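Local structure of cellulase CEL9M (Clostridium cellulolyticum, 1IA6) at residues 16-21 with 91-96; 65-70 with 102-107; 219-222 with 226-229. The protein probably cleaves internal beta-1,4-glucosidic linkages in cellulose, lichenin and cereal beta-glucans, as a family 9 glycoside hydrolase with bound zinc and calcium. All blocks are in the same frame, centred on the assembly; numbering follows the deposited sequence.

Contact 1: residues 16-21 with 91-96; sequences FFDANK and TTKMLQ
A buried salt-bridge network of Asp18, Lys93 and Lys21 pins the loop after helix 6-15 to the first turn of helix 91-107, part of the all-helical (alpha/alpha)6 barrel of glycoside hydrolase family 9. The two main side chains arrive from opposite directions. Lys93 leaves with CG anti to the backbone N and bends at chi2 (64°), after which its extended end runs out to the carboxylate. There Lys93 NZ donates to Asp18 OD2 at 2.8 Å, on the syn side and 15° out of the carboxylate plane. Lys21, from the same loop, donates its NZ to Asp18 OD1 at 2.9 Å from above that plane. The carboxylate is therefore held at both oxygens, and this bonding fixes its rotation. Outside the two segments, Val31 N also donates to OD2, while the Gln97 amide gives NE2 to OD1 and accepts from Lys21 NZ at its OE1. These four donors would probably keep Asp18 ionised, and the shared carboxylate probably offsets the closeness of the two ammonium groups: Lys21 NZ and Lys93 NZ are 4.5 Å apart.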
loop_
_atom_site.group_PDB
_atom_site.type_symbol
_atom_site.label_atom_id
_atom_site.label_comp_id
_atom_site.label_asym_id
_atom_site.label_seq_id
_atom_site.Cartn_x
_atom_site.Cartn_y
_atom_site.Cartn_z
ATOM N N PHE A 16 1.578 -10.634 6.497
ATOM C CA PHE A 16 1.983 -9.459 7.265
ATOM C C PHE A 16 0.811 -8.585 7.708
ATOM O O PHE A 16 0.761 -8.135 8.849
ATOM C CB PHE A 16 2.939 -8.591 6.442
ATOM C CG PHE A 16 3.093 -7.196 6.977
ATOM C CD1 PHE A 16 3.802 -6.959 8.147
ATOM C CD2 PHE A 16 2.486 -6.119 6.330
ATOM C CE1 PHE A 16 3.907 -5.673 8.670
ATOM C CE2 PHE A 16 2.584 -4.832 6.845
ATOM C CZ PHE A 16 3.295 -4.607 8.016
ATOM N N PHE A 17 -0.127 -8.339 6.801
ATOM C CA PHE A 17 -1.260 -7.477 7.112
ATOM C C PHE A 17 -2.064 -7.883 8.340
ATOM O O PHE A 17 -2.677 -7.034 8.985
ATOM C CB PHE A 17 -2.144 -7.342 5.872
ATOM C CG PHE A 17 -1.480 -6.575 4.764
ATOM C CD1 PHE A 17 -1.450 -5.183 4.787
ATOM C CD2 PHE A 17 -0.812 -7.240 3.741
ATOM C CE1 PHE A 17 -0.763 -4.464 3.811
ATOM C CE2 PHE A 17 -0.121 -6.531 2.761
ATOM C CZ PHE A 17 -0.095 -5.141 2.796
ATOM N N ASP A 18 -2.043 -9.172 8.675
ATOM C CA ASP A 18 -2.748 -9.665 9.855
ATOM C C ASP A 18 -2.216 -8.982 11.121
ATOM O O ASP A 18 -2.952 -8.796 12.092
ATOM C CB ASP A 18 -2.560 -11.188 10.002
ATOM C CG ASP A 18 -3.621 -11.991 9.264
ATOM O OD1 ASP A 18 -4.399 -11.397 8.491
ATOM O OD2 ASP A 18 -3.670 -13.230 9.458
ATOM N N ALA A 19 -0.941 -8.607 11.114
ATOM C CA ALA A 19 -0.341 -7.974 12.290
ATOM C C ALA A 19 -0.864 -6.572 12.567
ATOM O O ALA A 19 -0.744 -6.071 13.685
ATOM C CB ALA A 19 1.181 -7.932 12.149
ATOM N N ASN A 20 -1.441 -5.937 11.554
ATOM C CA ASN A 20 -1.942 -4.576 11.719
ATOM C C ASN A 20 -3.459 -4.428 11.747
ATOM O O ASN A 20 -3.969 -3.307 11.821
ATOM C CB ASN A 20 -1.346 -3.677 10.631
ATOM C CG ASN A 20 0.077 -3.240 10.957
ATOM O OD1 ASN A 20 0.831 -3.982 11.587
ATOM N ND2 ASN A 20 0.449 -2.036 10.524
ATOM N N LYS A 21 -4.178 -5.543 11.706
ATOM C CA LYS A 21 -5.635 -5.475 11.738
ATOM C C LYS A 21 -6.103 -4.800 13.017
ATOM O O LYS A 21 -5.564 -5.036 14.098
ATOM C CB LYS A 21 -6.248 -6.872 11.594
ATOM C CG LYS A 21 -6.178 -7.374 10.158
ATOM C CD LYS A 21 -6.786 -8.748 9.973
ATOM C CE LYS A 21 -6.712 -9.155 8.503
ATOM N NZ LYS A 21 -7.164 -10.548 8.270
ATOM N N THR A 91 -4.978 -16.779 -3.022
ATOM C CA THR A 91 -6.133 -15.960 -3.370
ATOM C C THR A 91 -7.134 -15.759 -2.238
ATOM O O THR A 91 -7.610 -14.647 -2.017
ATOM C CB THR A 91 -6.870 -16.544 -4.579
ATOM O OG1 THR A 91 -5.956 -16.650 -5.676
ATOM C CG2 THR A 91 -8.027 -15.642 -4.984
ATOM N N THR A 92 -7.459 -16.833 -1.527
ATOM C CA THR A 92 -8.419 -16.749 -0.432
ATOM C C THR A 92 -7.979 -15.784 0.662
ATOM O O THR A 92 -8.761 -14.942 1.103
ATOM C CB THR A 92 -8.660 -18.131 0.196
ATOM O OG1 THR A 92 -9.190 -19.016 -0.798
ATOM C CG2 THR A 92 -9.642 -18.025 1.355
ATOM N N LYS A 93 -6.731 -15.909 1.101
ATOM C CA LYS A 93 -6.206 -15.043 2.149
ATOM C C LYS A 93 -6.143 -13.602 1.646
ATOM O O LYS A 93 -6.503 -12.671 2.362
ATOM C CB LYS A 93 -4.808 -15.515 2.570
ATOM C CG LYS A 93 -4.210 -14.757 3.755
ATOM C CD LYS A 93 -5.030 -14.959 5.022
ATOM C CE LYS A 93 -4.389 -14.249 6.204
ATOM N NZ LYS A 93 -5.141 -14.444 7.476
ATOM N N MET A 94 -5.692 -13.426 0.408
ATOM C CA MET A 94 -5.598 -12.093 -0.178
ATOM C C MET A 94 -6.962 -11.400 -0.160
ATOM O O MET A 94 -7.067 -10.227 0.200
ATOM C CB MET A 94 -5.084 -12.189 -1.616
ATOM C CG MET A 94 -4.926 -10.850 -2.305
ATOM S SD MET A 94 -3.586 -9.866 -1.593
ATOM C CE MET A 94 -3.244 -8.779 -2.954
ATOM N N LEU A 95 -8.007 -12.125 -0.551
ATOM C CA LEU A 95 -9.352 -11.558 -0.570
ATOM C C LEU A 95 -9.815 -11.168 0.827
ATOM O O LEU A 95 -10.536 -10.183 0.997
ATOM C CB LEU A 95 -10.341 -12.542 -1.209
ATOM C CG LEU A 95 -10.190 -12.661 -2.730
ATOM C CD1 LEU A 95 -11.061 -13.792 -3.259
ATOM C CD2 LEU A 95 -10.566 -11.342 -3.378
ATOM N N GLN A 96 -9.401 -11.935 1.828
ATOM C CA GLN A 96 -9.769 -11.614 3.198
ATOM C C GLN A 96 -9.112 -10.295 3.616
ATOM O O GLN A 96 -9.755 -9.462 4.248
ATOM C CB GLN A 96 -9.341 -12.736 4.145
ATOM C CG GLN A 96 -9.928 -14.090 3.767
ATOM C CD GLN A 96 -9.684 -15.153 4.817
ATOM O OE1 GLN A 96 -8.581 -15.270 5.348
ATOM N NE2 GLN A 96 -10.713 -15.942 5.113
#

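Contact 2: residues 65-70 with 102-107; sequences LPQGYS and TDYFLK
Just ahead of Gln67 and Gly68, the residues of helix 64-80 that meet Tyr104 and Phe105, the carbonyl oxygen Pro66 O is gripped by two donors of one residue. Ser70 OG reaches Pro66 O at 2.8 Å and Ser70 N reaches the same Pro66 O at 3.0 Å, from opposite faces of the carbonyl plane, so the serine hydroxyl is satisfied within its own helix. Gln67 and Phe105 both reach into the gap between this helix and segment 102-107 of helix 91-107. The anti chi1 of Gln67 carries CG to Phe105, and the turn at chi2 (96°), a value well off a staggered one, sends the amide on to Tyr104. Gln67 CG lies 3.7 Å from Phe105 CE1, at the edge of the ring and near its plane; the amide and the Phe105 ring are almost perpendicular, 81° apart. Further out, Gln67 OE1 is 3.8 Å from Tyr104 CD2 and equally far from CE2, a van der Waals approach to ring carbons. No hydrogen bond joins the two segments; that of Gln67 OE1 comes from Tyr54 N, outside them.

These helices belong to the (alpha/alpha)6 barrel of family 9, and the two segments cross at -130° with their axes 11.4 Å apart, running more nearly antiparallel than parallel. Phe105 CZ comes to 4.1 Å from Gly68 CA and 3.9 Å from Gln67 O, the latter in the ring plane. Gly68 meets the ring through its bare backbone. Phe105 also touches Thr158 of helix 152-169, and Gln67 packs on Leu413 of helix 413-429.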
loop_
_atom_site.group_PDB
_atom_site.type_symbol
_atom_site.label_atom_id
_atom_site.label_comp_id
_atom_site.label_asym_id
_atom_site.label_seq_id
_atom_site.Cartn_x
_atom_site.Cartn_y
_atom_site.Cartn_z
ATOM N N LEU A 65 -4.861 8.388 3.625
ATOM C CA LEU A 65 -4.186 8.269 2.337
ATOM C C LEU A 65 -3.446 6.947 2.170
ATOM O O LEU A 65 -3.678 6.228 1.196
ATOM C CB LEU A 65 -3.246 9.461 2.098
ATOM C CG LEU A 65 -2.616 9.545 0.699
ATOM C CD1 LEU A 65 -3.668 9.302 -0.383
ATOM C CD2 LEU A 65 -1.977 10.920 0.519
ATOM N N PRO A 66 -2.539 6.608 3.100
ATOM C CA PRO A 66 -1.843 5.328 2.928
ATOM C C PRO A 66 -2.786 4.130 3.067
ATOM O O PRO A 66 -2.521 3.064 2.517
ATOM C CB PRO A 66 -0.754 5.365 4.007
ATOM C CG PRO A 66 -1.302 6.305 5.039
ATOM C CD PRO A 66 -1.957 7.384 4.210
ATOM N N GLN A 67 -3.882 4.298 3.804
ATOM C CA GLN A 67 -4.839 3.203 3.960
ATOM C C GLN A 67 -5.472 2.924 2.593
ATOM O O GLN A 67 -5.557 1.774 2.159
ATOM C CB GLN A 67 -5.922 3.576 4.980
ATOM C CG GLN A 67 -6.875 2.437 5.353
ATOM C CD GLN A 67 -6.478 1.686 6.626
ATOM O OE1 GLN A 67 -7.181 0.768 7.057
ATOM N NE2 GLN A 67 -5.358 2.073 7.233
ATOM N N GLY A 68 -5.902 3.986 1.914
ATOM C CA GLY A 68 -6.519 3.836 0.603
ATOM C C GLY A 68 -5.539 3.383 -0.466
ATOM O O GLY A 68 -5.853 2.523 -1.290
ATOM N N TYR A 69 -4.351 3.976 -0.462
ATOM C CA TYR A 69 -3.303 3.615 -1.417
ATOM C C TYR A 69 -2.985 2.125 -1.305
ATOM O O TYR A 69 -2.935 1.407 -2.304
ATOM C CB TYR A 69 -2.030 4.420 -1.120
ATOM C CG TYR A 69 -0.782 3.874 -1.784
ATOM C CD1 TYR A 69 -0.485 4.180 -3.109
ATOM C CD2 TYR A 69 0.094 3.037 -1.087
ATOM C CE1 TYR A 69 0.655 3.668 -3.729
ATOM C CE2 TYR A 69 1.239 2.517 -1.698
ATOM C CZ TYR A 69 1.510 2.837 -3.019
ATOM O OH TYR A 69 2.627 2.323 -3.638
ATOM N N SER A 70 -2.765 1.666 -0.078
ATOM C CA SER A 70 -2.432 0.265 0.155
ATOM C C SER A 70 -3.518 -0.674 -0.354
ATOM O O SER A 70 -3.222 -1.669 -1.015
ATOM C CB SER A 70 -2.176 0.031 1.644
ATOM O OG SER A 70 -1.013 0.737 2.052
ATOM N N THR A 102 -12.043 -2.890 2.604
ATOM C CA THR A 102 -13.288 -2.357 2.068
ATOM C C THR A 102 -14.445 -2.282 3.055
ATOM O O THR A 102 -15.244 -1.351 2.984
ATOM C CB THR A 102 -13.713 -3.108 0.778
ATOM O OG1 THR A 102 -13.915 -4.495 1.056
ATOM C CG2 THR A 102 -12.630 -2.966 -0.283
ATOM N N ASP A 103 -14.538 -3.232 3.984
ATOM C CA ASP A 103 -15.613 -3.183 4.978
ATOM C C ASP A 103 -15.481 -1.883 5.766
ATOM O O ASP A 103 -16.475 -1.244 6.121
ATOM C CB ASP A 103 -15.518 -4.358 5.957
ATOM C CG ASP A 103 -16.093 -5.645 5.397
ATOM O OD1 ASP A 103 -16.757 -5.602 4.341
ATOM O OD2 ASP A 103 -15.888 -6.701 6.030
ATOM N N TYR A 104 -14.237 -1.507 6.046
ATOM C CA TYR A 104 -13.939 -0.291 6.791
ATOM C C TYR A 104 -14.293 0.953 5.974
ATOM O O TYR A 104 -14.891 1.893 6.494
ATOM C CB TYR A 104 -12.454 -0.298 7.185
ATOM C CG TYR A 104 -11.919 0.982 7.787
ATOM C CD1 TYR A 104 -12.455 1.513 8.963
ATOM C CD2 TYR A 104 -10.847 1.649 7.193
ATOM C CE1 TYR A 104 -11.931 2.676 9.532
ATOM C CE2 TYR A 104 -10.317 2.811 7.753
ATOM C CZ TYR A 104 -10.863 3.318 8.921
ATOM O OH TYR A 104 -10.337 4.467 9.473
ATOM N N PHE A 105 -13.940 0.960 4.692
ATOM C CA PHE A 105 -14.255 2.108 3.848
ATOM C C PHE A 105 -15.765 2.333 3.754
ATOM O O PHE A 105 -16.233 3.474 3.790
ATOM C CB PHE A 105 -13.687 1.924 2.437
ATOM C CG PHE A 105 -12.193 1.780 2.394
ATOM C CD1 PHE A 105 -11.383 2.437 3.321
ATOM C CD2 PHE A 105 -11.592 0.998 1.419
ATOM C CE1 PHE A 105 -9.992 2.310 3.274
ATOM C CE2 PHE A 105 -10.204 0.864 1.363
ATOM C CZ PHE A 105 -9.404 1.520 2.291
ATOM N N LEU A 106 -16.521 1.246 3.628
ATOM C CA LEU A 106 -17.973 1.348 3.525
ATOM C C LEU A 106 -18.589 1.903 4.808
ATOM O O LEU A 106 -19.484 2.742 4.754
ATOM C CB LEU A 106 -18.582 -0.018 3.188
ATOM C CG LEU A 106 -18.304 -0.539 1.771
ATOM C CD1 LEU A 106 -18.880 -1.942 1.610
ATOM C CD2 LEU A 106 -18.913 0.410 0.749
ATOM N N LYS A 107 -18.105 1.441 5.957
ATOM C CA LYS A 107 -18.613 1.918 7.242
ATOM C C LYS A 107 -18.272 3.396 7.448
ATOM O O LYS A 107 -19.013 4.133 8.104
ATOM C CB LYS A 107 -18.021 1.081 8.382
ATOM C CG LYS A 107 -18.501 -0.364 8.369
ATOM C CD LYS A 107 -17.690 -1.255 9.299
ATOM C CE LYS A 107 -17.847 -0.858 10.755
ATOM N NZ LYS A 107 -17.100 -1.798 11.639
#

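Contact 3: residues 219-222 with 226-229; sequences WLYT and DSTY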
loop_
_atom_site.group_PDB
_atom_site.type_symbol
_atom_site.label_atom_id
_atom_site.label_comp_id
_atom_site.label_asym_id
_atom_site.label_seq_id
_atom_site.Cartn_x
_atom_site.Cartn_y
_atom_site.Cartn_z
ATOM N N TRP A 219 -10.131 3.400 -13.402
ATOM C CA TRP A 219 -10.736 2.175 -12.891
ATOM C C TRP A 219 -12.253 2.198 -13.053
ATOM O O TRP A 219 -12.862 1.179 -13.371
ATOM C CB TRP A 219 -10.340 1.946 -11.429
ATOM C CG TRP A 219 -8.924 1.480 -11.327
ATOM C CD1 TRP A 219 -7.865 2.167 -10.805
ATOM C CD2 TRP A 219 -8.390 0.260 -11.854
ATOM N NE1 TRP A 219 -6.704 1.452 -10.981
ATOM C CE2 TRP A 219 -6.997 0.277 -11.623
ATOM C CE3 TRP A 219 -8.955 -0.849 -12.506
ATOM C CZ2 TRP A 219 -6.156 -0.770 -12.021
ATOM C CZ3 TRP A 219 -8.119 -1.891 -12.903
ATOM C CH2 TRP A 219 -6.733 -1.842 -12.659
ATOM N N LEU A 220 -12.864 3.359 -12.848
ATOM C CA LEU A 220 -14.307 3.454 -13.017
ATOM C C LEU A 220 -14.647 3.193 -14.481
ATOM O O LEU A 220 -15.713 2.663 -14.790
ATOM C CB LEU A 220 -14.812 4.826 -12.557
ATOM C CG LEU A 220 -14.966 4.893 -11.030
ATOM C CD1 LEU A 220 -15.119 6.331 -10.565
ATOM C CD2 LEU A 220 -16.163 4.053 -10.613
ATOM N N TYR A 221 -13.738 3.549 -15.386
ATOM C CA TYR A 221 -13.976 3.290 -16.803
ATOM C C TYR A 221 -13.934 1.782 -17.048
ATOM O O TYR A 221 -14.807 1.222 -17.704
ATOM C CB TYR A 221 -12.917 3.957 -17.681
ATOM C CG TYR A 221 -13.039 3.548 -19.135
ATOM C CD1 TYR A 221 -14.129 3.956 -19.905
ATOM C CD2 TYR A 221 -12.092 2.710 -19.726
ATOM C CE1 TYR A 221 -14.274 3.536 -21.232
ATOM C CE2 TYR A 221 -12.227 2.283 -21.049
ATOM C CZ TYR A 221 -13.318 2.699 -21.794
ATOM O OH TYR A 221 -13.452 2.281 -23.100
ATOM N N THR A 222 -12.907 1.126 -16.521
ATOM C CA THR A 222 -12.767 -0.314 -16.695
ATOM C C THR A 222 -13.994 -1.068 -16.174
ATOM O O THR A 222 -14.416 -2.065 -16.756
ATOM C CB THR A 222 -11.513 -0.839 -15.967
ATOM O OG1 THR A 222 -10.345 -0.213 -16.516
ATOM C CG2 THR A 222 -11.392 -2.352 -16.123
ATOM N N ASP A 226 -17.920 3.472 -19.297
ATOM C CA ASP A 226 -18.443 4.819 -19.520
ATOM C C ASP A 226 -17.279 5.759 -19.841
ATOM O O ASP A 226 -16.508 6.121 -18.956
ATOM C CB ASP A 226 -19.171 5.318 -18.270
ATOM C CG ASP A 226 -19.844 6.660 -18.482
ATOM O OD1 ASP A 226 -19.419 7.411 -19.385
ATOM O OD2 ASP A 226 -20.793 6.970 -17.734
ATOM N N SER A 227 -17.175 6.155 -21.108
ATOM C CA SER A 227 -16.110 7.032 -21.598
ATOM C C SER A 227 -15.918 8.353 -20.868
ATOM O O SER A 227 -14.818 8.907 -20.872
ATOM C CB SER A 227 -16.329 7.337 -23.086
ATOM O OG SER A 227 -16.199 6.170 -23.868
ATOM N N THR A 228 -16.979 8.873 -20.260
ATOM C CA THR A 228 -16.890 10.143 -19.551
ATOM C C THR A 228 -15.785 10.138 -18.506
ATOM O O THR A 228 -15.169 11.169 -18.244
ATOM C CB THR A 228 -18.220 10.492 -18.855
ATOM O OG1 THR A 228 -18.604 9.415 -17.994
ATOM C CG2 THR A 228 -19.311 10.725 -19.887
ATOM N N TYR A 229 -15.532 8.978 -17.908
ATOM C CA TYR A 229 -14.488 8.883 -16.895
ATOM C C TYR A 229 -13.106 9.125 -17.490
ATOM O O TYR A 229 -12.227 9.676 -16.827
ATOM C CB TYR A 229 -14.530 7.515 -16.214
ATOM C CG TYR A 229 -15.698 7.358 -15.267
ATOM C CD1 TYR A 229 -15.792 8.139 -14.114
ATOM C CD2 TYR A 229 -16.712 6.437 -15.524
ATOM C CE1 TYR A 229 -16.865 8.009 -13.242
ATOM C CE2 TYR A 229 -17.793 6.296 -14.657
ATOM C CZ TYR A 229 -17.861 7.086 -13.518
ATOM O OH TYR A 229 -18.917 6.950 -12.650
#
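Leu220 and Tyr229 form the tight side of a contact across the turn linking two consecutive helices, 210-224 and 228-236. The grip is a CH-pi contact: Leu220 CB stands 3.6 Å from the centroid of the Tyr229 ring, only 3° off the ring normal. Leu220 CD1 extends the overlap to Tyr229 CE1, also at 3.6 Å. Leu220, a buried residue, also packs against Leu181 and Tyr188 of helix 174-193.

The other half is nearer solvent and is an edge-on contact of a ring with backbone, without a face-on overlap. A chi1 of 172° turns the Tyr221 ring back toward the carbonyl side, where it presents an edge to the backbone of the turn: Tyr221 CD1 is 3.4 Å from Asp226 O, close to the ring plane, and Tyr221 CE1 is 3.9 Å from Ser227 N. Ser227 is exposed, and both it and Tyr221 touch a crystal neighbour. The turn itself is braced by a capping bond, with Thr228 N donating to Asp226 OD1 at 3.0 Å (N-H...O 152°). From the same face of the carboxylate, Thr228 OG1 donates to Asp226 OD1 at 2.6 Å.

How the contacts relate
Contacts 1 and 2 lie at successive places on helix 91-107, with centres about 14 Å apart, and both lie near the zinc site: the side chain of Lys21 is about 8 Å from the metal and that of Tyr104 about 10 Å. Tyr54 joins them, touching Lys21 and donating its N to Gln67. Phe17 and Gln67 also both pack on Leu413, shortly after the predicted active-site Glu410. Contact 3 lies at the periphery, its centre about 21 Å from that of contact 2 and 29 Å from that of contact 1. Helix 152-169 bridges contacts 2 and 3, meeting Phe105 through Thr158 and Leu220 through Thr163.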